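Local atomic coordinates of thiosulfate reductase (Thermus thermophilus, PDB entry 2VPZ), a protein that probably works as a molybdenum oxidoreductase, carrying electrons between its molybdopterin guanine dinucleotide cofactors and a [4Fe-4S] cluster. Residues Tyr619-Arg625 / Asp691-His697; Asp665-Asn671 / Phe738-Ala744; Lys676-Val680 / Arg712-Asp716. All blocks are in the same frame, centred on the assembly; numbering follows the deposited sequence.

All three contacts belong to the C-terminal dinucleotide-binding domain and draw on one mixed sheet. Interactions 1 and 2, with centres about 12 Å apart, are joined because strands 619-624 and 738-744 are neighbours; Tyr-619 N lies 2.7 Å from Val-739 O, probably a hydrogen bond. Interaction 3, centred about 9 Å from interaction 2, uses strand 676-683, the other neighbour of 666-671, and a salt bridge of 2.5 Å from Lys-676 NZ to Glu-742 OE1 ties the two. Interactions 1 and 3 converge on the same MGD: His-697 ND1 and Asp-716 OD1 are probably hydrogen-bonded, 2.5 Å apart, while interaction 2 stays away from the cofactor.

Interaction 1 of 3, residues Tyr619-Arg625 / Asp691-His697; sequences YRLLYGR and DCVYIVH. With MGD (2-amino-5,6-dimercapto-7-methyl-3,7,8a,9-tetrahydro-8-oxa-1,3,9,10-tetraaza-anthracen-4-one guanosine dinucleotide), chain H.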
loop_
_atom_site.group_PDB
_atom_site.type_symbol
_atom_site.label_atom_id
_atom_site.label_comp_id
_atom_site.label_asym_id
_atom_site.label_seq_id
_atom_site.Cartn_x
_atom_site.Cartn_y
_atom_site.Cartn_z
ATOM N N TYR A 619 -20.659 -34.252 -7.474
ATOM C CA TYR A 619 -19.861 -33.568 -6.434
ATOM C C TYR A 619 -20.445 -33.799 -5.037
ATOM O O TYR A 619 -21.649 -33.993 -4.913
ATOM C CB TYR A 619 -19.793 -32.063 -6.678
ATOM C CG TYR A 619 -19.183 -31.686 -7.993
ATOM C CD1 TYR A 619 -19.971 -31.581 -9.145
ATOM C CD2 TYR A 619 -17.802 -31.486 -8.109
ATOM C CE1 TYR A 619 -19.405 -31.288 -10.386
ATOM C CE2 TYR A 619 -17.213 -31.196 -9.344
ATOM C CZ TYR A 619 -18.021 -31.096 -10.481
ATOM O OH TYR A 619 -17.442 -30.815 -11.701
ATOM N N ARG A 620 -19.619 -33.796 -3.986
ATOM C CA ARG A 620 -20.176 -33.933 -2.653
ATOM C C ARG A 620 -20.849 -32.562 -2.359
ATOM O O ARG A 620 -20.313 -31.516 -2.708
ATOM C CB ARG A 620 -19.106 -34.254 -1.595
ATOM C CG ARG A 620 -19.674 -34.663 -0.220
ATOM C CD ARG A 620 -18.557 -35.001 0.787
ATOM N NE ARG A 620 -17.677 -36.085 0.352
ATOM C CZ ARG A 620 -17.922 -37.391 0.462
ATOM N NH1 ARG A 620 -19.050 -37.827 1.009
ATOM N NH2 ARG A 620 -17.018 -38.271 0.020
ATOM N N LEU A 621 -22.039 -32.601 -1.748
ATOM C CA LEU A 621 -22.862 -31.437 -1.414
ATOM C C LEU A 621 -22.482 -30.955 -0.000
ATOM O O LEU A 621 -22.817 -31.630 0.978
ATOM C CB LEU A 621 -24.346 -31.811 -1.444
ATOM C CG LEU A 621 -25.509 -30.832 -1.723
ATOM C CD1 LEU A 621 -26.737 -31.178 -0.848
ATOM C CD2 LEU A 621 -25.040 -29.396 -1.482
ATOM N N LEU A 622 -21.745 -29.831 0.111
ATOM C CA LEU A 622 -21.355 -29.301 1.417
ATOM C C LEU A 622 -22.361 -28.145 1.678
ATOM O O LEU A 622 -23.009 -27.661 0.751
ATOM C CB LEU A 622 -19.880 -28.865 1.437
ATOM C CG LEU A 622 -18.773 -29.900 1.051
ATOM C CD1 LEU A 622 -17.345 -29.298 1.193
ATOM C CD2 LEU A 622 -18.904 -31.175 1.914
ATOM N N TYR A 623 -22.527 -27.715 2.930
ATOM C CA TYR A 623 -23.516 -26.686 3.203
ATOM C C TYR A 623 -23.122 -25.937 4.481
ATOM O O TYR A 623 -22.260 -26.386 5.233
ATOM C CB TYR A 623 -24.889 -27.346 3.327
ATOM C CG TYR A 623 -24.912 -28.437 4.378
ATOM C CD1 TYR A 623 -25.111 -28.137 5.727
ATOM C CD2 TYR A 623 -24.618 -29.781 4.050
ATOM C CE1 TYR A 623 -25.012 -29.107 6.723
ATOM C CE2 TYR A 623 -24.517 -30.759 5.032
ATOM C CZ TYR A 623 -24.718 -30.417 6.380
ATOM O OH TYR A 623 -24.615 -31.369 7.365
ATOM N N GLY A 624 -23.745 -24.794 4.731
ATOM C CA GLY A 624 -23.397 -24.037 5.896
ATOM C C GLY A 624 -24.232 -22.800 6.106
ATOM O O GLY A 624 -25.357 -22.700 5.609
ATOM N N ARG A 625 -23.657 -21.825 6.808
ATOM C CA ARG A 625 -24.353 -20.592 7.141
ATOM C C ARG A 625 -23.999 -19.329 6.362
ATOM O O ARG A 625 -22.850 -19.133 5.942
ATOM C CB ARG A 625 -24.187 -20.311 8.632
ATOM C CG ARG A 625 -24.391 -21.515 9.554
ATOM C CD ARG A 625 -25.842 -22.011 9.522
ATOM N NE ARG A 625 -26.096 -23.155 10.397
ATOM C CZ ARG A 625 -26.722 -24.282 10.051
ATOM N NH1 ARG A 625 -27.183 -24.447 8.817
ATOM N NH2 ARG A 625 -26.874 -25.256 10.951
ATOM N N ASP A 691 -13.629 -31.902 -5.920
ATOM C CA ASP A 691 -14.431 -33.004 -5.300
ATOM C C ASP A 691 -15.803 -32.538 -4.832
ATOM O O ASP A 691 -16.672 -33.347 -4.472
ATOM C CB ASP A 691 -13.988 -33.398 -3.892
ATOM C CG ASP A 691 -12.631 -33.991 -3.784
ATOM O OD1 ASP A 691 -12.365 -34.963 -4.486
ATOM O OD2 ASP A 691 -11.879 -33.516 -2.913
ATOM N N CYS A 692 -15.886 -31.238 -4.617
ATOM C CA CYS A 692 -17.010 -30.651 -3.953
ATOM C C CYS A 692 -17.695 -29.512 -4.574
ATOM O O CYS A 692 -17.202 -28.886 -5.510
ATOM C CB CYS A 692 -16.569 -30.211 -2.538
ATOM S SG CYS A 692 -15.830 -31.424 -1.450
ATOM N N VAL A 693 -18.810 -29.211 -3.931
ATOM C CA VAL A 693 -19.709 -28.129 -4.258
ATOM C C VAL A 693 -20.331 -27.720 -2.878
ATOM O O VAL A 693 -20.474 -28.543 -1.963
ATOM C CB VAL A 693 -20.754 -28.656 -5.350
ATOM C CG1 VAL A 693 -22.180 -28.477 -4.907
ATOM C CG2 VAL A 693 -20.484 -27.949 -6.702
ATOM N N TYR A 694 -20.638 -26.442 -2.713
ATOM C CA TYR A 694 -21.146 -25.888 -1.450
ATOM C C TYR A 694 -22.330 -24.895 -1.655
ATOM O O TYR A 694 -22.315 -24.135 -2.627
ATOM C CB TYR A 694 -19.970 -25.152 -0.739
ATOM C CG TYR A 694 -20.322 -24.327 0.504
ATOM C CD1 TYR A 694 -20.362 -24.912 1.769
ATOM C CD2 TYR A 694 -20.658 -22.964 0.399
ATOM C CE1 TYR A 694 -20.731 -24.178 2.922
ATOM C CE2 TYR A 694 -21.031 -22.211 1.543
ATOM C CZ TYR A 694 -21.066 -22.831 2.807
ATOM O OH TYR A 694 -21.427 -22.127 3.940
ATOM N N ILE A 695 -23.360 -24.940 -0.806
ATOM C CA ILE A 695 -24.485 -23.979 -0.846
ATOM C C ILE A 695 -24.913 -23.661 0.600
ATOM O O ILE A 695 -24.755 -24.503 1.490
ATOM C CB ILE A 695 -25.769 -24.500 -1.631
ATOM C CG1 ILE A 695 -26.344 -25.747 -0.972
ATOM C CG2 ILE A 695 -25.433 -24.694 -3.135
ATOM C CD1 ILE A 695 -27.770 -26.164 -1.467
ATOM N N VAL A 696 -25.397 -22.448 0.866
ATOM C CA VAL A 696 -25.870 -22.101 2.208
ATOM C C VAL A 696 -27.259 -22.759 2.436
ATOM O O VAL A 696 -28.121 -22.693 1.549
ATOM C CB VAL A 696 -25.964 -20.545 2.403
ATOM C CG1 VAL A 696 -26.835 -20.194 3.649
ATOM C CG2 VAL A 696 -24.539 -19.933 2.534
ATOM N N HIS A 697 -27.449 -23.392 3.610
ATOM C CA HIS A 697 -28.722 -24.063 4.045
ATOM C C HIS A 697 -29.885 -23.088 4.327
ATOM O O HIS A 697 -29.667 -21.998 4.843
ATOM C CB HIS A 697 -28.542 -24.917 5.356
ATOM C CG HIS A 697 -29.789 -25.275 6.083
ATOM N ND1 HIS A 697 -30.754 -26.064 5.527
ATOM C CD2 HIS A 697 -30.277 -24.868 7.261
ATOM C CE1 HIS A 697 -31.798 -26.117 6.319
ATOM N NE2 HIS A 697 -31.533 -25.394 7.390
HETATM P PB MGD H . -35.542 -22.986 11.382
HETATM O O1B MGD H . -35.409 -23.238 9.912
HETATM O O2B MGD H . -35.208 -21.632 11.931
HETATM O O3B MGD H . -34.775 -24.241 12.045
HETATM O O3A MGD H . -33.666 -26.262 13.033
HETATM P PA MGD H . -34.931 -25.314 13.251
HETATM O O1A MGD H . -34.907 -24.427 14.486
HETATM O O2A MGD H . -36.120 -26.159 12.959
HETATM O "O5'" MGD H . -37.024 -23.241 11.823
HETATM C "C5'" MGD H . -37.656 -22.461 12.840
HETATM C "C4'" MGD H . -39.160 -22.667 12.663
HETATM O "O4'" MGD H . -39.655 -22.058 13.851
HETATM C "C3'" MGD H . -39.791 -21.924 11.515
HETATM O "O3'" MGD H . -41.000 -22.633 11.211
HETATM C "C2'" MGD H . -40.081 -20.554 12.148
HETATM O "O2'" MGD H . -41.106 -19.951 11.402
HETATM C "C1'" MGD H . -40.519 -20.914 13.569
HETATM N N9 MGD H . -40.394 -19.878 14.663
HETATM C C8 MGD H . -39.444 -18.947 14.773
HETATM N N7 MGD H . -39.564 -18.183 15.883
HETATM C C5 MGD H . -40.621 -18.656 16.579
HETATM C C6 MGD H . -41.318 -18.363 17.909
HETATM O O6 MGD H . -40.965 -17.401 18.677
HETATM N N1 MGD H . -42.383 -19.175 18.216
HETATM C C2 MGD H . -42.833 -20.196 17.422
HETATM N N2 MGD H . -43.900 -20.989 17.747
HETATM N N3 MGD H . -42.214 -20.479 16.268
HETATM C C4 MGD H . -41.146 -19.779 15.759
HETATM C C10 MGD H . -32.362 -25.970 13.623
HETATM C C11 MGD H . -31.512 -27.183 13.450
HETATM O O11 MGD H . -31.719 -27.613 12.104
HETATM C C12 MGD H . -30.065 -27.057 13.753
HETATM S S12 MGD H . -29.499 -26.351 15.209
HETATM C C13 MGD H . -29.125 -27.554 12.948
HETATM S S13 MGD H . -27.480 -27.434 13.154
HETATM C C14 MGD H . -29.344 -28.324 11.763
HETATM N N15 MGD H . -28.872 -27.536 10.589
HETATM C C16 MGD H . -29.233 -28.079 9.378
HETATM C C17 MGD H . -28.531 -27.929 8.101
HETATM O O17 MGD H . -27.498 -27.200 8.014
HETATM N N18 MGD H . -29.003 -28.593 7.044
HETATM C C19 MGD H . -30.092 -29.385 7.092
HETATM N N19 MGD H . -30.591 -29.997 5.976
HETATM N N20 MGD H . -30.744 -29.576 8.240
HETATM C C21 MGD H . -30.411 -28.966 9.373
HETATM N N22 MGD H . -31.143 -29.139 10.478
HETATM C C23 MGD H . -30.803 -28.662 11.775
HETATM O O HOH W 1 -15.829 -35.495 -2.167
HETATM O O HOH W 2 -28.321 -21.970 7.665
HETATM O O HOH W 3 -21.376 -19.212 3.873
#
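The imidazole of His-697 lies against the pterin of MGD, whose N18 sits 3.4 Å above one ring face, near the rim. Alongside and pointing the same way runs Arg-625, its guanidinium turned 58° from the imidazole plane; His-697 CB and MGD S13 lie at the guanidinium edge, and NH1 donates to MGD O17 at 2.9 Å. A bend at chi2 (-66°) swings this arginine back to the cofactor although its CB leaves the strand pair. The ring of Tyr-694 has Leu-622 CB at its edge, and that of Tyr-619 has the backbone N of Cys-692 there. With CG anti to the backbone N (chi1 172°), Tyr-694 runs along the neighbouring strand until OH is 3.4 Å from Gly-624 CA. The two backbones run parallel: Leu-622 N reaches Val-693 O at 2.8 Å, and Leu-622 O accepts from Ile-695 N at 3.2 Å. Further on, His-697 N bonds Gly-624 O at 3.0 Å, which fixes the backbone next to the pterin. His-697 ND1 is bound to Asp-716. Here the C-terminal ends of two parallel strands bring Arg-625 and His-697 to the pterin of MGD, part of the cofactor pocket in the dinucleotide-binding domain.

Interaction 2 of 3, residues Asp665-Asn671 / Phe738-Ala744; sequences DYVMLVN and FVRLEKA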
loop_
_atom_site.group_PDB
_atom_site.type_symbol
_atom_site.label_atom_id
_atom_site.label_comp_id
_atom_site.label_asym_id
_atom_site.label_seq_id
_atom_site.Cartn_x
_atom_site.Cartn_y
_atom_site.Cartn_z
ATOM N N ASP A 665 -24.421 -17.339 -14.726
ATOM C CA ASP A 665 -25.307 -18.460 -15.062
ATOM C C ASP A 665 -26.094 -19.039 -13.898
ATOM O O ASP A 665 -25.751 -18.847 -12.733
ATOM C CB ASP A 665 -24.537 -19.608 -15.736
ATOM C CG ASP A 665 -23.973 -19.259 -17.107
ATOM O OD1 ASP A 665 -24.266 -18.150 -17.602
ATOM O OD2 ASP A 665 -23.241 -20.109 -17.678
ATOM N N TYR A 666 -27.158 -19.765 -14.235
ATOM C CA TYR A 666 -28.010 -20.451 -13.273
ATOM C C TYR A 666 -27.907 -21.923 -13.577
ATOM O O TYR A 666 -27.494 -22.328 -14.667
ATOM C CB TYR A 666 -29.434 -19.942 -13.301
ATOM C CG TYR A 666 -29.536 -18.685 -12.479
ATOM C CD1 TYR A 666 -29.039 -17.477 -12.963
ATOM C CD2 TYR A 666 -30.054 -18.724 -11.176
ATOM C CE1 TYR A 666 -29.042 -16.333 -12.188
ATOM C CE2 TYR A 666 -30.068 -17.587 -10.375
ATOM C CZ TYR A 666 -29.559 -16.386 -10.888
ATOM O OH TYR A 666 -29.564 -15.256 -10.098
ATOM N N VAL A 667 -28.309 -22.727 -12.605
ATOM C CA VAL A 667 -28.175 -24.175 -12.757
ATOM C C VAL A 667 -29.189 -24.906 -11.864
ATOM O O VAL A 667 -29.674 -24.325 -10.882
ATOM C CB VAL A 667 -26.704 -24.539 -12.272
ATOM C CG1 VAL A 667 -26.757 -25.690 -11.274
ATOM C CG2 VAL A 667 -25.770 -24.856 -13.457
ATOM N N MET A 668 -29.561 -26.132 -12.233
ATOM C CA MET A 668 -30.406 -26.967 -11.340
ATOM C C MET A 668 -29.416 -27.954 -10.696
ATOM O O MET A 668 -28.457 -28.386 -11.349
ATOM C CB MET A 668 -31.446 -27.842 -12.081
ATOM C CG MET A 668 -32.523 -27.151 -12.891
ATOM S SD MET A 668 -33.670 -26.144 -11.862
ATOM C CE MET A 668 -34.443 -27.407 -10.799
ATOM N N LEU A 669 -29.644 -28.288 -9.426
ATOM C CA LEU A 669 -28.826 -29.310 -8.742
ATOM C C LEU A 669 -29.689 -30.617 -8.724
ATOM O O LEU A 669 -30.843 -30.617 -8.296
ATOM C CB LEU A 669 -28.470 -28.890 -7.279
ATOM C CG LEU A 669 -27.630 -27.608 -7.180
ATOM C CD1 LEU A 669 -27.531 -27.153 -5.723
ATOM C CD2 LEU A 669 -26.216 -27.794 -7.796
ATOM N N VAL A 670 -29.119 -31.698 -9.249
ATOM C CA VAL A 670 -29.828 -32.979 -9.278
ATOM C C VAL A 670 -29.022 -33.988 -8.409
ATOM O O VAL A 670 -27.802 -34.109 -8.575
ATOM C CB VAL A 670 -29.980 -33.506 -10.777
ATOM C CG1 VAL A 670 -31.050 -34.617 -10.843
ATOM C CG2 VAL A 670 -30.371 -32.319 -11.717
ATOM N N ASN A 671 -29.662 -34.663 -7.458
ATOM C CA ASN A 671 -28.913 -35.606 -6.620
ATOM C C ASN A 671 -28.876 -37.036 -7.197
ATOM O O ASN A 671 -29.513 -37.307 -8.216
ATOM C CB ASN A 671 -29.362 -35.593 -5.115
ATOM C CG ASN A 671 -30.770 -36.171 -4.875
ATOM O OD1 ASN A 671 -31.242 -36.202 -3.720
ATOM N ND2 ASN A 671 -31.428 -36.629 -5.931
ATOM N N PHE A 738 -24.570 -36.689 -2.940
ATOM C CA PHE A 738 -23.833 -36.250 -4.113
ATOM C C PHE A 738 -24.819 -35.548 -5.048
ATOM O O PHE A 738 -25.994 -35.932 -5.151
ATOM C CB PHE A 738 -23.158 -37.467 -4.786
ATOM C CG PHE A 738 -22.343 -38.340 -3.824
ATOM C CD1 PHE A 738 -22.697 -39.671 -3.591
ATOM C CD2 PHE A 738 -21.228 -37.819 -3.145
ATOM C CE1 PHE A 738 -21.961 -40.478 -2.675
ATOM C CE2 PHE A 738 -20.475 -38.610 -2.228
ATOM C CZ PHE A 738 -20.845 -39.942 -1.997
ATOM N N VAL A 739 -24.330 -34.520 -5.719
ATOM C CA VAL A 739 -25.139 -33.699 -6.592
ATOM C C VAL A 739 -24.398 -33.356 -7.906
ATOM O O VAL A 739 -23.161 -33.289 -7.909
ATOM C CB VAL A 739 -25.496 -32.398 -5.797
ATOM C CG1 VAL A 739 -24.437 -31.322 -6.038
ATOM C CG2 VAL A 739 -26.896 -31.941 -6.114
ATOM N N ARG A 740 -25.128 -33.205 -9.018
ATOM C CA ARG A 740 -24.529 -32.802 -10.300
ATOM C C ARG A 740 -25.269 -31.550 -10.829
ATOM O O ARG A 740 -26.426 -31.310 -10.464
ATOM C CB ARG A 740 -24.555 -33.927 -11.319
ATOM C CG ARG A 740 -25.920 -34.191 -11.782
ATOM C CD ARG A 740 -26.032 -35.465 -12.524
ATOM N NE ARG A 740 -27.020 -35.215 -13.535
ATOM C CZ ARG A 740 -28.245 -35.678 -13.499
ATOM N NH1 ARG A 740 -28.601 -36.440 -12.489
ATOM N NH2 ARG A 740 -29.129 -35.341 -14.440
ATOM N N LEU A 741 -24.605 -30.748 -11.663
ATOM C CA LEU A 741 -25.177 -29.499 -12.173
ATOM C C LEU A 741 -25.628 -29.539 -13.645
ATOM O O LEU A 741 -24.886 -29.975 -14.523
ATOM C CB LEU A 741 -24.213 -28.312 -11.932
ATOM C CG LEU A 741 -22.969 -28.192 -11.029
ATOM C CD1 LEU A 741 -22.764 -26.677 -10.889
ATOM C CD2 LEU A 741 -23.043 -28.851 -9.622
ATOM N N GLU A 742 -26.840 -29.046 -13.889
ATOM C CA GLU A 742 -27.500 -29.030 -15.193
ATOM C C GLU A 742 -27.850 -27.570 -15.552
ATOM O O GLU A 742 -28.551 -26.911 -14.788
ATOM C CB GLU A 742 -28.762 -29.897 -15.067
ATOM C CG GLU A 742 -29.639 -30.136 -16.299
ATOM C CD GLU A 742 -30.861 -31.027 -15.984
ATOM O OE1 GLU A 742 -31.952 -30.476 -15.694
ATOM O OE2 GLU A 742 -30.698 -32.277 -16.012
ATOM N N LYS A 743 -27.350 -27.065 -16.680
ATOM C CA LYS A 743 -27.611 -25.683 -17.130
ATOM C C LYS A 743 -29.124 -25.339 -17.113
ATOM O O LYS A 743 -29.957 -26.102 -17.607
ATOM C CB LYS A 743 -27.029 -25.450 -18.538
ATOM C CG LYS A 743 -26.100 -24.217 -18.711
ATOM C CD LYS A 743 -26.674 -22.885 -18.177
ATOM C CE LYS A 743 -26.193 -21.659 -19.000
ATOM N NZ LYS A 743 -25.105 -21.933 -20.025
ATOM N N ALA A 744 -29.472 -24.184 -16.554
ATOM C CA ALA A 744 -30.863 -23.751 -16.436
ATOM C C ALA A 744 -31.009 -22.274 -16.831
ATOM O O ALA A 744 -30.003 -21.597 -17.005
ATOM C CB ALA A 744 -31.345 -23.967 -14.970
HETATM O O HOH W 4 -28.426 -19.462 -16.944
#
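Backbone hydrogen bonds join Met-668 with Glu-742 and Val-670 with Arg-740, each pair bonded in both directions. Met-668 N gives to Glu-742 O at 2.9 Å and Val-670 O receives Arg-740 N at 2.9 Å; Ala-744 N adds a weak bond to Tyr-666 O, and a water bridges Tyr-666 N and Ala-744 O. At the non-hydrogen-bonded pairs, CA-H...O contacts fill in, such as Val-739 CA to Val-670 O at 3.3 Å.

Leu-669, Leu-741 and Val-739 pack together on one face. The two leucines lie side by side, CD2 to CD2 at 3.8 Å, while Leu-669 CB rests on Val-739 CG2 at 3.6 Å. Separately, Val-667 CG1 meets Leu-741 CB at 3.7 Å. On the other face Met-668 CG meets Ala-744 CB.

Among the charged groups, Arg-740 has CG between the backbone N and the carbonyl carbon (chi1 70°), and its chain, bent at chi3, runs beside Val-670. The guanidinium lies along Val-670, whose CB is 3.6 Å above one face, offset toward the rim. Its salt bridge to Glu-742 OE2 is long; the other oxygen, OE1, is bound by Lys-676. Asp-665 OD2 and Lys-743 NZ form a salt bridge at 3.5 Å, and Lys-662 N also bonds that oxygen. This is an antiparallel pair within the mixed sheet of the dinucleotide-binding domain, which belongs to the double-psi beta-barrel clan.

Interaction 3 of 3, residues Lys676-Val680 / Arg712-Asp716; sequences KEGPV and RGASD. With MGD (2-amino-5,6-dimercapto-7-methyl-3,7,8a,9-tetrahydro-8-oxa-1,3,9,10-tetraaza-anthracen-4-one guanosine dinucleotide), chain H.
A side-chain carboxylate, not backbone, joins this strand to the loop: Glu-677 OE1 accepts the backbone N-H of Ser-715 at 2.6 Å, a nearly straight bond (167°) and the one direct hydrogen bond between the segments. Strand 676-680 thereby gains a loop lying across it in the dinucleotide-binding domain, of the double-psi beta-barrel clan. The donor comes to OE1 on the anti side, 32° out of the carboxylate plane. A bend at chi2 (-57°) turns the glutamate along the loop, where its CG also lies 3.3 Å from Ser-715 O. Each carboxylate oxygen has a partner, Ser-715 N at OE1 and Lys-702, through a salt bridge, at OE2, so the negative charge is probably stabilised.

Apolar packing completes the contact. Ala-714 CB fits against both methyls of Val-680, 3.5 Å from CG2 and 3.7 Å from CG1, and Leu-669 of strand 666-671 touches the same two residues. A water bridges Pro-679 O and Gly-713 N. The loop leads on to Asp-716, which turns away from the strand to the pterin; Gln-720 binds its OD2. Asp-716 OD2 also accepts a hydrogen bond from MGD N18 at 3.2 Å, with a weak second one from N19 at 3.3 Å.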
loop_
_atom_site.group_PDB
_atom_site.type_symbol
_atom_site.label_atom_id
_atom_site.label_comp_id
_atom_site.label_asym_id
_atom_site.label_seq_id
_atom_site.Cartn_x
_atom_site.Cartn_y
_atom_site.Cartn_z
ATOM N N LYS A 676 -34.395 -32.709 -8.165
ATOM C CA LYS A 676 -33.924 -31.418 -8.714
ATOM C C LYS A 676 -34.228 -30.275 -7.740
ATOM O O LYS A 676 -35.322 -30.244 -7.173
ATOM C CB LYS A 676 -34.640 -31.079 -10.030
ATOM C CG LYS A 676 -34.030 -31.573 -11.305
ATOM C CD LYS A 676 -35.126 -31.839 -12.338
ATOM C CE LYS A 676 -34.578 -32.412 -13.640
ATOM N NZ LYS A 676 -34.033 -31.349 -14.555
ATOM N N GLU A 677 -33.302 -29.336 -7.570
ATOM C CA GLU A 677 -33.569 -28.195 -6.698
ATOM C C GLU A 677 -33.479 -26.811 -7.419
ATOM O O GLU A 677 -32.404 -26.417 -7.901
ATOM C CB GLU A 677 -32.726 -28.263 -5.393
ATOM C CG GLU A 677 -33.564 -28.722 -4.172
ATOM C CD GLU A 677 -34.775 -27.810 -3.935
ATOM O OE1 GLU A 677 -34.537 -26.604 -3.704
ATOM O OE2 GLU A 677 -35.931 -28.281 -4.005
ATOM N N GLY A 678 -34.668 -26.178 -7.518
ATOM C CA GLY A 678 -34.934 -24.867 -8.143
ATOM C C GLY A 678 -33.698 -24.171 -8.663
ATOM O O GLY A 678 -32.663 -24.391 -8.007
ATOM N N PRO A 679 -33.734 -23.275 -9.708
ATOM C CA PRO A 679 -32.509 -22.600 -10.196
ATOM C C PRO A 679 -31.663 -21.761 -9.210
ATOM O O PRO A 679 -32.217 -20.880 -8.557
ATOM C CB PRO A 679 -33.006 -21.791 -11.418
ATOM C CG PRO A 679 -34.419 -21.416 -11.072
ATOM C CD PRO A 679 -34.929 -22.501 -10.064
ATOM N N VAL A 680 -30.356 -22.057 -9.125
ATOM C CA VAL A 680 -29.345 -21.381 -8.248
ATOM C C VAL A 680 -28.223 -20.723 -9.043
ATOM O O VAL A 680 -27.794 -21.250 -10.076
ATOM C CB VAL A 680 -28.545 -22.360 -7.289
ATOM C CG1 VAL A 680 -28.712 -21.924 -5.850
ATOM C CG2 VAL A 680 -28.939 -23.797 -7.530
ATOM N N ARG A 712 -36.968 -18.756 -4.218
ATOM C CA ARG A 712 -35.573 -18.279 -4.264
ATOM C C ARG A 712 -34.459 -19.249 -3.774
ATOM O O ARG A 712 -34.571 -19.825 -2.687
ATOM C CB ARG A 712 -35.527 -16.908 -3.500
ATOM C CG ARG A 712 -36.848 -16.089 -3.697
ATOM C CD ARG A 712 -36.878 -14.629 -3.138
ATOM N NE ARG A 712 -36.378 -13.631 -4.087
ATOM C CZ ARG A 712 -37.076 -12.694 -4.720
ATOM N NH1 ARG A 712 -38.377 -12.565 -4.540
ATOM N NH2 ARG A 712 -36.454 -11.869 -5.554
ATOM N N GLY A 713 -33.436 -19.463 -4.606
ATOM C CA GLY A 713 -32.334 -20.368 -4.309
ATOM C C GLY A 713 -32.652 -21.862 -4.356
ATOM O O GLY A 713 -33.755 -22.245 -4.734
ATOM N N ALA A 714 -31.697 -22.706 -3.972
ATOM C CA ALA A 714 -31.853 -24.166 -3.930
ATOM C C ALA A 714 -31.885 -24.632 -2.468
ATOM O O ALA A 714 -31.143 -24.087 -1.652
ATOM C CB ALA A 714 -30.678 -24.845 -4.645
ATOM N N SER A 715 -32.723 -25.614 -2.136
ATOM C CA SER A 715 -32.799 -26.156 -0.768
ATOM C C SER A 715 -31.798 -27.327 -0.582
ATOM O O SER A 715 -31.859 -28.285 -1.342
ATOM C CB SER A 715 -34.215 -26.679 -0.432
ATOM O OG SER A 715 -34.197 -27.493 0.732
ATOM N N ASP A 716 -30.876 -27.262 0.386
ATOM C CA ASP A 716 -29.938 -28.380 0.601
ATOM C C ASP A 716 -30.681 -29.645 1.118
ATOM O O ASP A 716 -30.410 -30.777 0.657
ATOM C CB ASP A 716 -28.765 -27.987 1.548
ATOM C CG ASP A 716 -29.172 -27.805 3.028
ATOM O OD1 ASP A 716 -30.089 -27.016 3.324
ATOM O OD2 ASP A 716 -28.541 -28.451 3.890
HETATM P PB MGD H . -35.542 -22.986 11.382
HETATM O O1B MGD H . -35.409 -23.238 9.912
HETATM O O2B MGD H . -35.208 -21.632 11.931
HETATM O O3B MGD H . -34.775 -24.241 12.045
HETATM O O3A MGD H . -33.666 -26.262 13.033
HETATM P PA MGD H . -34.931 -25.314 13.251
HETATM O O1A MGD H . -34.907 -24.427 14.486
HETATM O O2A MGD H . -36.120 -26.159 12.959
HETATM O "O5'" MGD H . -37.024 -23.241 11.823
HETATM C "C5'" MGD H . -37.656 -22.461 12.840
HETATM C "C4'" MGD H . -39.160 -22.667 12.663
HETATM O "O4'" MGD H . -39.655 -22.058 13.851
HETATM C "C3'" MGD H . -39.791 -21.924 11.515
HETATM O "O3'" MGD H . -41.000 -22.633 11.211
HETATM C "C2'" MGD H . -40.081 -20.554 12.148
HETATM O "O2'" MGD H . -41.106 -19.951 11.402
HETATM C "C1'" MGD H . -40.519 -20.914 13.569
HETATM N N9 MGD H . -40.394 -19.878 14.663
HETATM C C8 MGD H . -39.444 -18.947 14.773
HETATM N N7 MGD H . -39.564 -18.183 15.883
HETATM C C5 MGD H . -40.621 -18.656 16.579
HETATM C C6 MGD H . -41.318 -18.363 17.909
HETATM O O6 MGD H . -40.965 -17.401 18.677
HETATM N N1 MGD H . -42.383 -19.175 18.216
HETATM C C2 MGD H . -42.833 -20.196 17.422
HETATM N N2 MGD H . -43.900 -20.989 17.747
HETATM N N3 MGD H . -42.214 -20.479 16.268
HETATM C C4 MGD H . -41.146 -19.779 15.759
HETATM C C10 MGD H . -32.362 -25.970 13.623
HETATM C C11 MGD H . -31.512 -27.183 13.450
HETATM O O11 MGD H . -31.719 -27.613 12.104
HETATM C C12 MGD H . -30.065 -27.057 13.753
HETATM S S12 MGD H . -29.499 -26.351 15.209
HETATM C C13 MGD H . -29.125 -27.554 12.948
HETATM S S13 MGD H . -27.480 -27.434 13.154
HETATM C C14 MGD H . -29.344 -28.324 11.763
HETATM N N15 MGD H . -28.872 -27.536 10.589
HETATM C C16 MGD H . -29.233 -28.079 9.378
HETATM C C17 MGD H . -28.531 -27.929 8.101
HETATM O O17 MGD H . -27.498 -27.200 8.014
HETATM N N18 MGD H . -29.003 -28.593 7.044
HETATM C C19 MGD H . -30.092 -29.385 7.092
HETATM N N19 MGD H . -30.591 -29.997 5.976
HETATM N N20 MGD H . -30.744 -29.576 8.240
HETATM C C21 MGD H . -30.411 -28.966 9.373
HETATM N N22 MGD H . -31.143 -29.139 10.478
HETATM C C23 MGD H . -30.803 -28.662 11.775
HETATM O O HOH W 5 -33.799 -18.661 -7.615
#